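Local structure of putative nucleolar GTP-binding protein 1 (Plasmodium falciparum, 2QU8) at residues A[107-112]-A[201-206]. The protein binds GDP and is probably a nucleolar GTPase of the NOG1 family, with a likely part in ribosome assembly. Residues are numbered along the deposited sequence; the frame is centred on the assembly and turned at random.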
loop_
_atom_site.group_PDB
_atom_site.type_symbol
_atom_site.label_atom_id
_atom_site.label_comp_id
_atom_site.label_asym_id
_atom_site.label_seq_id
_atom_site.Cartn_x
_atom_site.Cartn_y
_atom_site.Cartn_z
ATOM N N HIS A 107 1.463 -6.777 -10.112
ATOM C CA HIS A 107 0.600 -7.842 -10.636
ATOM C C HIS A 107 0.279 -8.947 -9.627
ATOM O O HIS A 107 -0.350 -9.940 -9.980
ATOM C CB HIS A 107 1.206 -8.438 -11.911
ATOM C CG HIS A 107 1.038 -7.567 -13.116
ATOM N ND1 HIS A 107 1.911 -6.546 -13.429
ATOM C CD2 HIS A 107 0.087 -7.555 -14.078
ATOM C CE1 HIS A 107 1.507 -5.946 -14.533
ATOM N NE2 HIS A 107 0.402 -6.538 -14.946
ATOM N N ILE A 108 0.704 -8.768 -8.376
ATOM C CA ILE A 108 0.415 -9.719 -7.288
ATOM C C ILE A 108 -1.038 -9.558 -6.813
ATOM O O ILE A 108 -1.675 -8.546 -7.097
ATOM C CB ILE A 108 1.385 -9.505 -6.081
ATOM C CG1 ILE A 108 2.856 -9.520 -6.527
ATOM C CG2 ILE A 108 1.144 -10.516 -4.957
ATOM C CD1 ILE A 108 3.501 -10.879 -6.660
ATOM N N ASN A 109 -1.547 -10.561 -6.094
ATOM C CA ASN A 109 -2.883 -10.524 -5.490
ATOM C C ASN A 109 -2.876 -9.598 -4.267
ATOM O O ASN A 109 -2.906 -10.059 -3.125
ATOM C CB ASN A 109 -3.313 -11.957 -5.120
ATOM C CG ASN A 109 -4.680 -12.029 -4.433
ATOM O OD1 ASN A 109 -5.465 -11.087 -4.464
ATOM N ND2 ASN A 109 -4.960 -13.166 -3.810
ATOM N N GLY A 110 -2.833 -8.289 -4.508
ATOM C CA GLY A 110 -2.625 -7.334 -3.417
ATOM C C GLY A 110 -3.432 -6.047 -3.376
ATOM O O GLY A 110 -4.038 -5.629 -4.372
ATOM N N VAL A 111 -3.436 -5.435 -2.194
ATOM C CA VAL A 111 -3.962 -4.097 -1.973
ATOM C C VAL A 111 -2.759 -3.221 -1.595
ATOM O O VAL A 111 -1.849 -3.690 -0.918
ATOM C CB VAL A 111 -5.034 -4.097 -0.841
ATOM C CG1 VAL A 111 -4.469 -4.654 0.465
ATOM C CG2 VAL A 111 -5.604 -2.714 -0.613
ATOM N N ILE A 112 -2.742 -1.970 -2.043
ATOM C CA ILE A 112 -1.626 -1.068 -1.723
ATOM C C ILE A 112 -1.898 -0.365 -0.411
ATOM O O ILE A 112 -3.004 0.128 -0.185
ATOM C CB ILE A 112 -1.412 0.030 -2.806
ATOM C CG1 ILE A 112 -1.508 -0.551 -4.221
ATOM C CG2 ILE A 112 -0.075 0.801 -2.585
ATOM C CD1 ILE A 112 -0.489 -1.644 -4.548
ATOM N N GLU A 201 -10.049 -6.079 4.088
ATOM C CA GLU A 201 -11.420 -6.006 3.577
ATOM C C GLU A 201 -11.556 -5.272 2.236
ATOM O O GLU A 201 -12.410 -5.636 1.429
ATOM C CB GLU A 201 -12.380 -5.442 4.634
ATOM C CG GLU A 201 -13.365 -6.488 5.224
ATOM C CD GLU A 201 -12.712 -7.505 6.166
ATOM O OE1 GLU A 201 -12.754 -7.288 7.399
ATOM O OE2 GLU A 201 -12.160 -8.521 5.680
ATOM N N LEU A 202 -10.714 -4.261 1.991
ATOM C CA LEU A 202 -10.658 -3.621 0.673
ATOM C C LEU A 202 -10.232 -4.622 -0.395
ATOM O O LEU A 202 -10.725 -4.584 -1.525
ATOM C CB LEU A 202 -9.704 -2.421 0.653
ATOM C CG LEU A 202 -10.239 -0.990 0.507
ATOM C CD1 LEU A 202 -9.109 -0.091 0.010
ATOM C CD2 LEU A 202 -11.442 -0.875 -0.436
ATOM N N LEU A 203 -9.311 -5.511 -0.021
ATOM C CA LEU A 203 -8.855 -6.584 -0.898
ATOM C C LEU A 203 -10.006 -7.538 -1.213
ATOM O O LEU A 203 -10.260 -7.845 -2.380
ATOM C CB LEU A 203 -7.704 -7.365 -0.247
ATOM C CG LEU A 203 -6.503 -7.831 -1.086
ATOM C CD1 LEU A 203 -5.837 -9.030 -0.428
ATOM C CD2 LEU A 203 -6.848 -8.131 -2.536
ATOM N N LYS A 204 -10.698 -7.992 -0.167
ATOM C CA LYS A 204 -11.849 -8.887 -0.322
ATOM C C LYS A 204 -12.832 -8.300 -1.329
ATOM O O LYS A 204 -13.146 -8.932 -2.336
ATOM C CB LYS A 204 -12.555 -9.131 1.018
ATOM C CG LYS A 204 -11.660 -9.570 2.190
ATOM C CD LYS A 204 -11.146 -11.012 2.071
ATOM C CE LYS A 204 -9.808 -11.084 1.328
ATOM N NZ LYS A 204 -8.756 -10.209 1.951
ATOM N N ASN A 205 -13.281 -7.074 -1.063
ATOM C CA ASN A 205 -14.242 -6.390 -1.929
ATOM C C ASN A 205 -13.800 -6.292 -3.385
ATOM O O ASN A 205 -14.620 -6.433 -4.296
ATOM C CB ASN A 205 -14.586 -5.008 -1.372
ATOM C CG ASN A 205 -15.269 -5.078 -0.012
ATOM O OD1 ASN A 205 -15.116 -4.177 0.813
ATOM N ND2 ASN A 205 -16.023 -6.151 0.230
ATOM N N ASP A 206 -12.506 -6.066 -3.600
ATOM C CA ASP A 206 -11.944 -6.046 -4.948
ATOM C C ASP A 206 -11.919 -7.416 -5.610
ATOM O O ASP A 206 -12.275 -7.535 -6.782
ATOM C CB ASP A 206 -10.554 -5.421 -4.960
ATOM C CG ASP A 206 -10.609 -3.929 -5.089
ATOM O OD1 ASP A 206 -11.061 -3.275 -4.120
ATOM O OD2 ASP A 206 -10.223 -3.410 -6.161
#
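L203 and V111 meet branch to branch where helix 192-222 packs on the sheet, a worked case of a helix placed over a strand through a leucine and a valine. The apolar part is small: V111 CB lies 4.0 Å from L203 CG, and the CG1 methyl sits almost as near that same carbon. V111 CG2, turned anti to the backbone N, reaches instead for the neighbouring leucine, 4.3 Å from L202 CB. Both leucines and V111 send their CB atoms toward the other segment, and the CA atoms of V111 and L203 come within 5.6 Å. The alpha/beta sheet is consistent with a P-loop GTPase domain: strand 110-117 runs parallel between strands 30-35 and 145-150, and the N-to-C directions of strand 110-112 and helix 201-206 make an angle of 126°, with L203 also touching K30 and L202 touching V146. Polar atoms border the leucine. L203 CD2 packs against the backbone of G110 and stands 3.8 Å from N109 OD1, the CD1 methyl facing N109 O. Chi1 of 178° swings the N109 amide away from its own N and out to the helix, where OD1 is hydrogen-bonded to Q207 NE2 while ND2 binds H28 O.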